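Local structure of alginate lyase (Bacteroides ovatus, 3NNB) at residues R84-R89 and L269-A274; N99-M104 and N132-D137; A107-G112 and T172-A177; Y148-P153 and G164-Y169. The protein probably cleaves alginate, a uronic-acid polysaccharide, by beta-elimination. One frame throughout, in Å; residues are numbered along the deposited sequence.

Interaction 1 of 4, residues R84-R89 and L269-A274; sequences RKDGQR and LARTTA
D86 and R271 form a side-on salt bridge. R271 NE meets D86 OD2 at 3.0 Å, and R271 NH2 meets D86 OD1 at 2.8 Å. Both acceptors lie near the guanidinium plane. The arginine chain bends at chi2 and chi3 (-60° and -66°), which brings its NE and NH2 edge round to the carboxylate. T272 N also donates to OD2, from the opposite face of the carboxylate to NE. T272 OG1 donates to D86 O at 2.7 Å, from above the carbonyl plane. G87 is the third residue of a type II turn, K85 to Q88. A side chain at G87 would run into T272 OG1. A water bridges D86 OD1, T272 OG1 and T273 OG1.

The outer side is looser. R84 is exposed and, of segment 269-274, meets R271, its NH2 3.2 Å from R271 NH2, over one face of that guanidinium. D86 and a bound citrate, which takes a hydrogen bond from R271 NH2, probably offset the two positive charges.

The contact ties the loop after strand 83-84 to the loop between helices 266-269 and 274-293. W70 of strand 70-71 packs on R84, and Y277 of helix 274-293 makes a cation-pi contact with R271.

Interaction 2 of 4, residues N99-M104 and N132-D137; sequences NKLGDM and NVWFLD
M104, a selenomethionine, sets its CE methyl over one face of the W134 indole. The methyl lies 3.6 Å from the centroid of the five-membered ring, only 10° off the ring normal. This is a clear CH-pi contact. SE stands more obliquely to the indole and also lies beside F135, 3.9 Å from F135 CE2, so both rings make Met-aromatic contacts. The far end of the indole reaches helix 98-118. L101 CB lies 3.6 Å from W134 CZ2, and W134 CH2 comes to 3.5 Å from L101 N. K100 CB lies 3.9 Å from W134 CZ3.

Torsions set this up. W134 CG is anti to the backbone N (chi1 -169°), which sends the indole across the gap. The M104 chain turns at chi2 and chi3 and folds its methyl back over the ring. W134 CD1 also sits above the centre of the F135 ring. An alanine in place of W134 would strip the M104 methyl of its aromatic face and is likely to open a gap beside L101.

The axes of the two short helical segments are 11.4 Å apart at closest approach, with 114° between their directions, and large side chains span the distance. Further out, F171 and M174 of helix 171-180 back M104, while K100 turns its amine to a salt bridge with D50. The contact is therefore held by dispersion and weak CH-pi attraction, with charge kept to its margin.

Interaction 3 of 4, residues A107-G112 and T172-A177; sequences AVTTLG and TEMIDA
T109 and A177 bring the two helices close. Backbone atoms take part in several of the contacts. A177 CB lies 3.7 Å from T109 CA. At the next turn, G112 CA is 4.0 Å from A177 O. A side chain on G112 would collide with that carbonyl, so the close approach there probably needs the absence of a side chain.

Apolar contact comes from V108 and M174, a selenomethionine. V108 CG1 rests 3.6 Å from M174 CG. Helix 121-136 also covers V108. T109 CG2 stands crosswise to the end of E173, 3.7 Å from E173 OE2.

The polar groups are satisfied elsewhere. T109 OG1 lies 3.4 Å from M174 CA but is hydrogen-bonded to S105 O in its own helix. With OG1 anti to the carbonyl carbon (chi1 -67°), the hydroxyl can reach back to that oxygen and still face M174. E173 OE2 is hydrogen-bonded to Y9 OH. An alanine at T109 would take away OG1 and CG2, and is likely to leave S105 O without this partner and open a gap beside M174 and E173.

The short segments run the same way, with 32° between their directions and their axes 8.4 Å apart. Their close packing is consistent with the alpha/alpha toroid expected for this 6-hairpin clan.

Interaction 4 of 4, residues Y148-P153 and G164-Y169; sequences YGQTIP and GMIDIY
Q150 and D167 join a strand corner to the turn that leads into helix 171-180, in what is probably an alpha/alpha-toroid domain. The planes of the Q150 amide and the D167 carboxylate are tilted 25° from each other, and the two side chains cross at a slant. Q150 extends beyond CG, and this carries its amide over G164 to the aspartate.

The chain bends at G149 and Q150. Q150 has left-handed helical backbone angles (48/51). G164 packs against this bend, with its CA 3.8 Å from G149 C and also 3.8 Å from Q150 CG. A side chain on G164 would clash with G149 C. I166 closes one flank, its CG2 methyl 3.6 Å from Q150 NE2.

D167 is held from its other oxygen as well. D167 OD2 is hydrogen-bonded to Y63 OH and S65 OG, and S65 OG also bonds to Q150 N. These partners probably help hold the carboxylate in place for the glutamine. A citrate, probably from the crystallisation liquor, lies near the Q150 side chain, consistent with a nearby pocket. Q150 NE2 donates to D167 OD1 at 2.8 Å, on the syn side, with an N-H...O angle of 170°.

Interaction 1 is the surface contact, built of charges and a bridging water. Interactions 2, 3 and 4 are buried. Interactions 2 and 3 share helix 98-118 and touch through M104 SE and M174 SE, 3.9 Å apart. Interaction 2 bridges distant axes mainly with W134, whereas interaction 3 brings the helices close at T109, G112 and A177. Interaction 4 meets interaction 2 where L101 packs on D167 and I168, and its segment 164-169 leads into helix 171-180 of interaction 3. Its buried amide-carboxylate bond contrasts with the apolar chemistry of interactions 2 and 3. Interactions 1 and 4, centres about 17 Å apart, both lie near bound citrate.

Interaction 1 of 4, residues R84-R89 and L269-A274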
loop_
_atom_site.group_PDB
_atom_site.type_symbol
_atom_site.label_atom_id
_atom_site.label_comp_id
_atom_site.label_asym_id
_atom_site.label_seq_id
_atom_site.Cartn_x
_atom_site.Cartn_y
_atom_site.Cartn_z
ATOM N N ARG A 84 -8.164 21.744 -7.308
ATOM C CA ARG A 84 -8.452 20.382 -6.897
ATOM C C ARG A 84 -9.842 19.917 -7.307
ATOM O O ARG A 84 -10.819 20.643 -7.190
ATOM C CB ARG A 84 -8.288 20.244 -5.390
ATOM C CG ARG A 84 -8.362 18.823 -4.885
ATOM C CD ARG A 84 -8.151 18.898 -3.396
ATOM N NE ARG A 84 -8.339 17.681 -2.643
ATOM C CZ ARG A 84 -9.316 17.439 -1.770
ATOM N NH1 ARG A 84 -10.352 18.258 -1.595
ATOM N NH2 ARG A 84 -9.292 16.296 -1.111
ATOM N N LYS A 85 -9.902 18.700 -7.849
ATOM C CA LYS A 85 -11.146 18.004 -8.176
ATOM C C LYS A 85 -11.101 16.647 -7.446
ATOM O O LYS A 85 -10.637 15.629 -8.000
ATOM C CB LYS A 85 -11.258 17.763 -9.681
ATOM C CG LYS A 85 -11.240 19.044 -10.543
ATOM C CD LYS A 85 -12.421 19.930 -10.243
ATOM C CE LYS A 85 -12.431 21.133 -11.228
ATOM N NZ LYS A 85 -13.627 22.006 -11.056
ATOM N N ASP A 86 -11.539 16.643 -6.193
ATOM C CA ASP A 86 -11.394 15.446 -5.338
ATOM C C ASP A 86 -11.969 14.224 -6.048
ATOM O O ASP A 86 -13.137 14.216 -6.507
ATOM C CB ASP A 86 -12.082 15.685 -3.973
ATOM C CG ASP A 86 -11.876 14.557 -2.987
ATOM O OD1 ASP A 86 -10.931 13.754 -3.157
ATOM O OD2 ASP A 86 -12.708 14.467 -2.026
ATOM N N GLY A 87 -11.148 13.177 -6.138
ATOM C CA GLY A 87 -11.557 11.904 -6.686
ATOM C C GLY A 87 -11.395 11.733 -8.178
ATOM O O GLY A 87 -11.627 10.649 -8.710
ATOM N N GLN A 88 -11.003 12.799 -8.870
ATOM C CA GLN A 88 -10.813 12.769 -10.324
ATOM C C GLN A 88 -9.333 12.904 -10.645
ATOM O O GLN A 88 -8.742 13.959 -10.376
ATOM C CB GLN A 88 -11.631 13.889 -10.992
ATOM C CG GLN A 88 -13.144 13.820 -10.697
ATOM C CD GLN A 88 -13.946 14.808 -11.540
ATOM O OE1 GLN A 88 -14.040 14.655 -12.741
ATOM N NE2 GLN A 88 -14.486 15.819 -10.918
ATOM N N ARG A 89 -8.746 11.825 -11.177
ATOM C CA ARG A 89 -7.314 11.731 -11.397
ATOM C C ARG A 89 -6.887 12.366 -12.735
ATOM O O ARG A 89 -7.301 11.927 -13.830
ATOM C CB ARG A 89 -6.804 10.278 -11.286
ATOM C CG ARG A 89 -6.901 9.699 -9.883
ATOM C CD ARG A 89 -6.377 8.240 -9.798
ATOM N NE ARG A 89 -4.912 8.135 -9.847
ATOM C CZ ARG A 89 -4.078 8.114 -8.801
ATOM N NH1 ARG A 89 -4.528 8.201 -7.553
ATOM N NH2 ARG A 89 -2.755 8.015 -9.010
ATOM N N LEU A 269 -15.293 10.142 5.344
ATOM C CA LEU A 269 -16.690 10.232 4.883
ATOM C C LEU A 269 -17.003 11.560 4.192
ATOM O O LEU A 269 -18.014 11.656 3.496
ATOM C CB LEU A 269 -17.658 10.008 6.069
ATOM C CG LEU A 269 -17.596 8.569 6.636
ATOM C CD1 LEU A 269 -18.443 8.435 7.942
ATOM C CD2 LEU A 269 -18.035 7.546 5.539
ATOM N N ALA A 270 -16.160 12.566 4.405
ATOM C CA ALA A 270 -16.362 13.874 3.760
ATOM C C ALA A 270 -15.882 13.865 2.308
ATOM O O ALA A 270 -16.115 14.846 1.580
ATOM C CB ALA A 270 -15.629 14.956 4.515
ATOM N N ARG A 271 -15.188 12.816 1.888
ATOM C CA ARG A 271 -14.616 12.781 0.533
ATOM C C ARG A 271 -15.615 12.446 -0.561
ATOM O O ARG A 271 -16.675 11.865 -0.302
ATOM C CB ARG A 271 -13.478 11.767 0.483
ATOM C CG ARG A 271 -12.370 12.012 1.555
ATOM C CD ARG A 271 -11.688 13.366 1.431
ATOM N NE ARG A 271 -10.942 13.430 0.190
ATOM C CZ ARG A 271 -9.710 12.966 0.024
ATOM N NH1 ARG A 271 -9.044 12.373 1.031
ATOM N NH2 ARG A 271 -9.128 13.064 -1.168
ATOM N N THR A 272 -15.253 12.770 -1.833
ATOM C CA THR A 272 -16.102 12.399 -2.963
ATOM C C THR A 272 -16.122 10.900 -3.203
ATOM O O THR A 272 -17.077 10.372 -3.777
ATOM C CB THR A 272 -15.735 13.113 -4.268
ATOM O OG1 THR A 272 -14.428 12.745 -4.632
ATOM C CG2 THR A 272 -15.818 14.631 -4.135
ATOM N N THR A 273 -15.084 10.203 -2.733
ATOM C CA THR A 273 -15.088 8.745 -2.687
ATOM C C THR A 273 -15.075 8.244 -1.237
ATOM O O THR A 273 -14.138 7.578 -0.794
ATOM C CB THR A 273 -13.939 8.137 -3.538
ATOM O OG1 THR A 273 -12.658 8.659 -3.122
ATOM C CG2 THR A 273 -14.121 8.431 -5.035
ATOM N N ALA A 274 -16.125 8.586 -0.487
ATOM C CA ALA A 274 -16.178 8.257 0.907
ATOM C C ALA A 274 -16.166 6.757 1.208
ATOM O O ALA A 274 -15.592 6.335 2.198
ATOM C CB ALA A 274 -17.407 8.934 1.526
HETATM O O HOH W 1 -12.342 11.385 -3.320
#

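Interaction 2 of 4, residues N99-M104 and N132-D137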
loop_
_atom_site.group_PDB
_atom_site.type_symbol
_atom_site.label_atom_id
_atom_site.label_comp_id
_atom_site.label_asym_id
_atom_site.label_seq_id
_atom_site.Cartn_x
_atom_site.Cartn_y
_atom_site.Cartn_z
ATOM N N ASN A 99 3.511 6.356 -11.986
ATOM C CA ASN A 99 3.094 5.109 -12.665
ATOM C C ASN A 99 4.244 4.171 -12.948
ATOM O O ASN A 99 4.067 2.967 -12.895
ATOM C CB ASN A 99 2.259 5.413 -13.923
ATOM C CG ASN A 99 0.862 6.000 -13.570
ATOM O OD1 ASN A 99 0.389 5.842 -12.442
ATOM N ND2 ASN A 99 0.215 6.672 -14.545
ATOM N N LYS A 100 5.430 4.700 -13.192
ATOM C CA LYS A 100 6.612 3.861 -13.330
ATOM C C LYS A 100 6.933 3.171 -12.000
ATOM O O LYS A 100 7.217 1.968 -11.967
ATOM C CB LYS A 100 7.833 4.651 -13.818
ATOM C CG LYS A 100 7.785 5.315 -15.217
ATOM C CD LYS A 100 7.325 4.437 -16.303
ATOM C CE LYS A 100 7.665 5.048 -17.715
ATOM N NZ LYS A 100 8.962 4.482 -18.315
ATOM N N LEU A 101 6.872 3.927 -10.897
ATOM C CA LEU A 101 7.086 3.341 -9.584
ATOM C C LEU A 101 6.052 2.223 -9.341
ATOM O O LEU A 101 6.404 1.155 -8.809
ATOM C CB LEU A 101 7.031 4.434 -8.502
ATOM C CG LEU A 101 7.376 3.918 -7.074
ATOM C CD1 LEU A 101 8.171 4.946 -6.265
ATOM C CD2 LEU A 101 6.069 3.518 -6.384
ATOM N N GLY A 102 4.775 2.517 -9.643
ATOM C CA GLY A 102 3.716 1.530 -9.491
ATOM C C GLY A 102 3.998 0.268 -10.293
ATOM O O GLY A 102 3.791 -0.845 -9.808
ATOM N N ASP A 103 4.388 0.445 -11.552
ATOM C CA ASP A 103 4.641 -0.706 -12.436
ATOM C C ASP A 103 5.769 -1.557 -11.852
ATOM O O ASP A 103 5.702 -2.791 -11.874
ATOM C CB ASP A 103 5.076 -0.264 -13.829
ATOM C CG ASP A 103 3.927 0.256 -14.674
ATOM O OD1 ASP A 103 2.754 0.038 -14.338
ATOM O OD2 ASP A 103 4.265 0.902 -15.676
HETATM N N MSE A 104 6.823 -0.885 -11.376
HETATM C CA MSE A 104 7.987 -1.560 -10.786
HETATM C C MSE A 104 7.593 -2.332 -9.539
HETATM O O MSE A 104 7.878 -3.519 -9.397
HETATM C CB MSE A 104 9.091 -0.527 -10.492
HETATM C CG MSE A 104 10.423 -1.087 -9.884
HETATM SE SE MSE A 104 10.299 -1.522 -8.007
HETATM C CE MSE A 104 9.833 0.227 -7.324
ATOM N N ASN A 132 17.481 -3.560 -9.261
ATOM C CA ASN A 132 18.761 -2.927 -9.646
ATOM C C ASN A 132 18.514 -1.618 -10.375
ATOM O O ASN A 132 19.075 -0.562 -10.023
ATOM C CB ASN A 132 19.606 -3.842 -10.575
ATOM C CG ASN A 132 20.292 -4.962 -9.833
ATOM O OD1 ASN A 132 20.614 -4.826 -8.669
ATOM N ND2 ASN A 132 20.589 -6.048 -10.534
ATOM N N VAL A 133 17.653 -1.683 -11.375
ATOM C CA VAL A 133 17.395 -0.512 -12.215
ATOM C C VAL A 133 16.756 0.601 -11.377
ATOM O O VAL A 133 17.143 1.766 -11.465
ATOM C CB VAL A 133 16.552 -0.859 -13.430
ATOM C CG1 VAL A 133 16.134 0.424 -14.171
ATOM C CG2 VAL A 133 17.356 -1.816 -14.358
ATOM N N TRP A 134 15.799 0.245 -10.543
ATOM C CA TRP A 134 15.064 1.269 -9.788
ATOM C C TRP A 134 15.821 1.874 -8.613
ATOM O O TRP A 134 15.726 3.082 -8.373
ATOM C CB TRP A 134 13.700 0.739 -9.293
ATOM C CG TRP A 134 12.846 1.840 -8.750
ATOM C CD1 TRP A 134 12.824 2.326 -7.484
ATOM C CD2 TRP A 134 11.987 2.689 -9.522
ATOM N NE1 TRP A 134 11.961 3.407 -7.401
ATOM C CE2 TRP A 134 11.468 3.666 -8.646
ATOM C CE3 TRP A 134 11.601 2.710 -10.872
ATOM C CZ2 TRP A 134 10.565 4.650 -9.066
ATOM C CZ3 TRP A 134 10.694 3.667 -11.289
ATOM C CH2 TRP A 134 10.213 4.651 -10.398
ATOM N N PHE A 135 16.518 1.033 -7.857
ATOM C CA PHE A 135 17.125 1.377 -6.589
ATOM C C PHE A 135 18.655 1.451 -6.498
ATOM O O PHE A 135 19.161 2.174 -5.630
ATOM C CB PHE A 135 16.699 0.385 -5.507
ATOM C CG PHE A 135 15.237 0.426 -5.159
ATOM C CD1 PHE A 135 14.721 1.400 -4.289
ATOM C CD2 PHE A 135 14.353 -0.521 -5.689
ATOM C CE1 PHE A 135 13.387 1.438 -3.971
ATOM C CE2 PHE A 135 12.991 -0.453 -5.390
ATOM C CZ PHE A 135 12.520 0.510 -4.498
ATOM N N LEU A 136 19.382 0.616 -7.250
ATOM C CA LEU A 136 20.808 0.348 -6.967
ATOM C C LEU A 136 21.772 0.828 -8.033
ATOM O O LEU A 136 22.904 1.208 -7.686
ATOM C CB LEU A 136 21.057 -1.140 -6.691
ATOM C CG LEU A 136 20.120 -1.758 -5.633
ATOM C CD1 LEU A 136 20.403 -3.284 -5.496
ATOM C CD2 LEU A 136 20.271 -1.036 -4.292
ATOM N N ASP A 137 21.366 0.813 -9.299
ATOM C CA ASP A 137 22.275 1.152 -10.397
ATOM C C ASP A 137 22.506 2.673 -10.371
ATOM O O ASP A 137 21.549 3.469 -10.351
ATOM C CB ASP A 137 21.665 0.788 -11.749
ATOM C CG ASP A 137 21.587 -0.723 -12.031
ATOM O OD1 ASP A 137 22.246 -1.509 -11.321
ATOM O OD2 ASP A 137 20.821 -1.083 -12.992
#

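Interaction 3 of 4, residues A107-G112 and T172-A177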
loop_
_atom_site.group_PDB
_atom_site.type_symbol
_atom_site.label_atom_id
_atom_site.label_comp_id
_atom_site.label_asym_id
_atom_site.label_seq_id
_atom_site.Cartn_x
_atom_site.Cartn_y
_atom_site.Cartn_z
ATOM N N ALA A 107 5.408 -5.270 -10.296
ATOM C CA ALA A 107 6.200 -6.327 -10.968
ATOM C C ALA A 107 7.063 -7.111 -9.986
ATOM O O ALA A 107 7.138 -8.332 -10.045
ATOM C CB ALA A 107 7.075 -5.715 -12.105
ATOM N N VAL A 108 7.711 -6.421 -9.067
ATOM C CA VAL A 108 8.575 -7.084 -8.106
ATOM C C VAL A 108 7.738 -7.955 -7.191
ATOM O O VAL A 108 8.142 -9.075 -6.859
ATOM C CB VAL A 108 9.397 -6.055 -7.311
ATOM C CG1 VAL A 108 10.028 -6.697 -6.087
ATOM C CG2 VAL A 108 10.488 -5.403 -8.265
ATOM N N THR A 109 6.568 -7.438 -6.798
ATOM C CA THR A 109 5.628 -8.194 -5.953
ATOM C C THR A 109 5.131 -9.458 -6.686
ATOM O O THR A 109 5.182 -10.575 -6.133
ATOM C CB THR A 109 4.503 -7.297 -5.414
ATOM O OG1 THR A 109 5.091 -6.345 -4.505
ATOM C CG2 THR A 109 3.435 -8.098 -4.684
ATOM N N THR A 110 4.671 -9.300 -7.921
ATOM C CA THR A 110 4.243 -10.414 -8.754
ATOM C C THR A 110 5.357 -11.473 -8.884
ATOM O O THR A 110 5.117 -12.696 -8.726
ATOM C CB THR A 110 3.841 -9.908 -10.162
ATOM O OG1 THR A 110 2.709 -9.031 -10.041
ATOM C CG2 THR A 110 3.516 -11.041 -11.123
ATOM N N LEU A 111 6.559 -11.014 -9.230
ATOM C CA LEU A 111 7.686 -11.898 -9.468
ATOM C C LEU A 111 8.143 -12.615 -8.217
ATOM O O LEU A 111 8.480 -13.793 -8.266
ATOM C CB LEU A 111 8.852 -11.164 -10.143
ATOM C CG LEU A 111 8.477 -10.735 -11.598
ATOM C CD1 LEU A 111 9.409 -9.563 -12.055
ATOM C CD2 LEU A 111 8.492 -11.948 -12.615
ATOM N N GLY A 112 8.185 -11.920 -7.078
ATOM C CA GLY A 112 8.592 -12.534 -5.849
ATOM C C GLY A 112 7.588 -13.604 -5.421
ATOM O O GLY A 112 7.969 -14.698 -5.010
ATOM N N THR A 172 5.399 -1.486 1.297
ATOM C CA THR A 172 5.115 -2.327 2.473
ATOM C C THR A 172 4.954 -3.786 2.067
ATOM O O THR A 172 5.542 -4.692 2.688
ATOM C CB THR A 172 3.904 -1.826 3.270
ATOM O OG1 THR A 172 2.729 -1.829 2.446
ATOM C CG2 THR A 172 4.217 -0.434 3.921
ATOM N N GLU A 173 4.208 -4.017 0.999
ATOM C CA GLU A 173 3.999 -5.323 0.436
ATOM C C GLU A 173 5.209 -5.820 -0.366
ATOM O O GLU A 173 5.600 -6.977 -0.255
ATOM C CB GLU A 173 2.744 -5.296 -0.468
ATOM C CG GLU A 173 2.416 -6.591 -1.074
ATOM C CD GLU A 173 1.061 -6.603 -1.812
ATOM O OE1 GLU A 173 0.497 -5.517 -2.004
ATOM O OE2 GLU A 173 0.655 -7.721 -2.240
HETATM N N MSE A 174 5.810 -4.930 -1.169
HETATM C CA MSE A 174 7.011 -5.274 -1.913
HETATM C C MSE A 174 8.115 -5.874 -1.039
HETATM O O MSE A 174 8.793 -6.801 -1.439
HETATM C CB MSE A 174 7.539 -4.042 -2.641
HETATM C CG MSE A 174 8.564 -4.394 -3.673
HETATM SE SE MSE A 174 9.451 -2.858 -4.458
HETATM C CE MSE A 174 10.490 -2.411 -2.931
ATOM N N ILE A 175 8.261 -5.341 0.171
ATOM C CA ILE A 175 9.279 -5.823 1.089
ATOM C C ILE A 175 9.009 -7.301 1.416
ATOM O O ILE A 175 9.946 -8.103 1.445
ATOM C CB ILE A 175 9.345 -4.980 2.366
ATOM C CG1 ILE A 175 10.151 -3.696 2.069
ATOM C CG2 ILE A 175 9.936 -5.815 3.543
ATOM C CD1 ILE A 175 9.976 -2.590 3.158
ATOM N N ASP A 176 7.748 -7.655 1.645
ATOM C CA ASP A 176 7.405 -9.068 1.887
ATOM C C ASP A 176 7.763 -9.940 0.687
ATOM O O ASP A 176 8.290 -11.072 0.859
ATOM C CB ASP A 176 5.951 -9.263 2.272
ATOM C CG ASP A 176 5.651 -8.868 3.701
ATOM O OD1 ASP A 176 6.586 -8.540 4.474
ATOM O OD2 ASP A 176 4.464 -8.867 4.028
ATOM N N ALA A 177 7.524 -9.438 -0.514
ATOM C CA ALA A 177 7.877 -10.195 -1.739
ATOM C C ALA A 177 9.396 -10.364 -1.826
ATOM O O ALA A 177 9.868 -11.430 -2.234
ATOM C CB ALA A 177 7.317 -9.493 -2.975
#

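Interaction 4 of 4, residues Y148-P153 and G164-Y169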
loop_
_atom_site.group_PDB
_atom_site.type_symbol
_atom_site.label_atom_id
_atom_site.label_comp_id
_atom_site.label_asym_id
_atom_site.label_seq_id
_atom_site.Cartn_x
_atom_site.Cartn_y
_atom_site.Cartn_z
ATOM N N TYR A 148 10.106 15.731 -3.496
ATOM C CA TYR A 148 9.321 16.222 -4.632
ATOM C C TYR A 148 8.135 15.315 -4.964
ATOM O O TYR A 148 7.682 15.284 -6.085
ATOM C CB TYR A 148 10.227 16.507 -5.825
ATOM C CG TYR A 148 11.231 17.609 -5.479
ATOM C CD1 TYR A 148 10.850 18.951 -5.548
ATOM C CD2 TYR A 148 12.505 17.312 -5.016
ATOM C CE1 TYR A 148 11.738 19.968 -5.175
ATOM C CE2 TYR A 148 13.372 18.310 -4.636
ATOM C CZ TYR A 148 12.999 19.648 -4.743
ATOM O OH TYR A 148 13.883 20.670 -4.345
ATOM N N GLY A 149 7.670 14.562 -3.955
ATOM C CA GLY A 149 6.446 13.769 -4.082
ATOM C C GLY A 149 5.232 14.684 -4.088
ATOM O O GLY A 149 5.084 15.537 -3.212
ATOM N N GLN A 150 4.344 14.455 -5.044
ATOM C CA GLN A 150 3.107 15.242 -5.204
ATOM C C GLN A 150 3.264 16.756 -5.168
ATOM O O GLN A 150 2.588 17.488 -4.420
ATOM C CB GLN A 150 2.001 14.756 -4.270
ATOM C CG GLN A 150 1.559 13.364 -4.593
ATOM C CD GLN A 150 0.290 12.964 -3.890
ATOM O OE1 GLN A 150 -0.561 13.821 -3.561
ATOM N NE2 GLN A 150 0.135 11.654 -3.653
ATOM N N THR A 151 4.200 17.202 -5.996
ATOM C CA THR A 151 4.221 18.591 -6.494
ATOM C C THR A 151 2.910 18.929 -7.158
ATOM O O THR A 151 2.188 18.045 -7.652
ATOM C CB THR A 151 5.347 18.798 -7.553
ATOM O OG1 THR A 151 5.047 18.087 -8.769
ATOM C CG2 THR A 151 6.743 18.426 -7.003
ATOM N N ILE A 152 2.583 20.207 -7.179
ATOM C CA ILE A 152 1.361 20.671 -7.806
ATOM C C ILE A 152 1.735 21.927 -8.592
ATOM O O ILE A 152 2.259 22.876 -8.028
ATOM C CB ILE A 152 0.269 21.034 -6.825
ATOM C CG1 ILE A 152 -0.114 19.870 -5.907
ATOM C CG2 ILE A 152 -0.962 21.588 -7.604
ATOM C CD1 ILE A 152 -0.968 20.302 -4.681
ATOM N N PRO A 153 1.468 21.936 -9.900
ATOM C CA PRO A 153 1.774 23.102 -10.734
ATOM C C PRO A 153 1.185 24.387 -10.187
ATOM O O PRO A 153 -0.014 24.471 -9.909
ATOM C CB PRO A 153 1.153 22.722 -12.074
ATOM C CG PRO A 153 1.325 21.239 -12.118
ATOM C CD PRO A 153 0.942 20.838 -10.715
ATOM N N GLY A 164 2.795 13.144 -0.772
ATOM C CA GLY A 164 3.596 12.262 -1.643
ATOM C C GLY A 164 4.041 10.956 -1.032
ATOM O O GLY A 164 4.317 9.982 -1.767
HETATM N N MSE A 165 4.092 10.902 0.294
HETATM C CA MSE A 165 4.453 9.657 0.999
HETATM C C MSE A 165 3.529 8.509 0.615
HETATM O O MSE A 165 3.955 7.355 0.574
HETATM C CB MSE A 165 4.440 9.850 2.519
HETATM C CG MSE A 165 5.717 10.443 3.096
HETATM SE SE MSE A 165 7.254 9.289 2.906
HETATM C CE MSE A 165 6.493 7.667 3.612
ATOM N N ILE A 166 2.258 8.796 0.349
ATOM C CA ILE A 166 1.317 7.726 0.011
ATOM C C ILE A 166 1.750 7.000 -1.271
ATOM O O ILE A 166 1.381 5.845 -1.476
ATOM C CB ILE A 166 -0.166 8.245 -0.047
ATOM C CG1 ILE A 166 -1.176 7.124 0.246
ATOM C CG2 ILE A 166 -0.501 8.901 -1.427
ATOM C CD1 ILE A 166 -1.173 6.619 1.675
ATOM N N ASP A 167 2.480 7.688 -2.153
ATOM C CA ASP A 167 2.884 7.107 -3.445
ATOM C C ASP A 167 3.622 5.779 -3.283
ATOM O O ASP A 167 3.558 4.923 -4.166
ATOM C CB ASP A 167 3.798 8.048 -4.233
ATOM C CG ASP A 167 3.093 9.309 -4.757
ATOM O OD1 ASP A 167 1.956 9.594 -4.337
ATOM O OD2 ASP A 167 3.722 10.039 -5.560
ATOM N N ILE A 168 4.377 5.622 -2.181
ATOM C CA ILE A 168 5.215 4.447 -1.993
ATOM C C ILE A 168 4.630 3.444 -1.041
ATOM O O ILE A 168 5.309 2.541 -0.592
ATOM C CB ILE A 168 6.660 4.823 -1.543
ATOM C CG1 ILE A 168 6.704 5.652 -0.251
ATOM C CG2 ILE A 168 7.391 5.503 -2.705
ATOM C CD1 ILE A 168 8.088 5.539 0.503
ATOM N N TYR A 169 3.343 3.600 -0.690
ATOM C CA TYR A 169 2.731 2.705 0.297
ATOM C C TYR A 169 2.891 1.207 -0.101
ATOM O O TYR A 169 3.072 0.359 0.777
ATOM C CB TYR A 169 1.264 3.021 0.510
ATOM C CG TYR A 169 0.671 2.238 1.674
ATOM C CD1 TYR A 169 0.754 2.741 2.962
ATOM C CD2 TYR A 169 0.092 0.981 1.490
ATOM C CE1 TYR A 169 0.264 2.029 4.038
ATOM C CE2 TYR A 169 -0.407 0.263 2.563
ATOM C CZ TYR A 169 -0.310 0.804 3.839
ATOM O OH TYR A 169 -0.799 0.060 4.919
#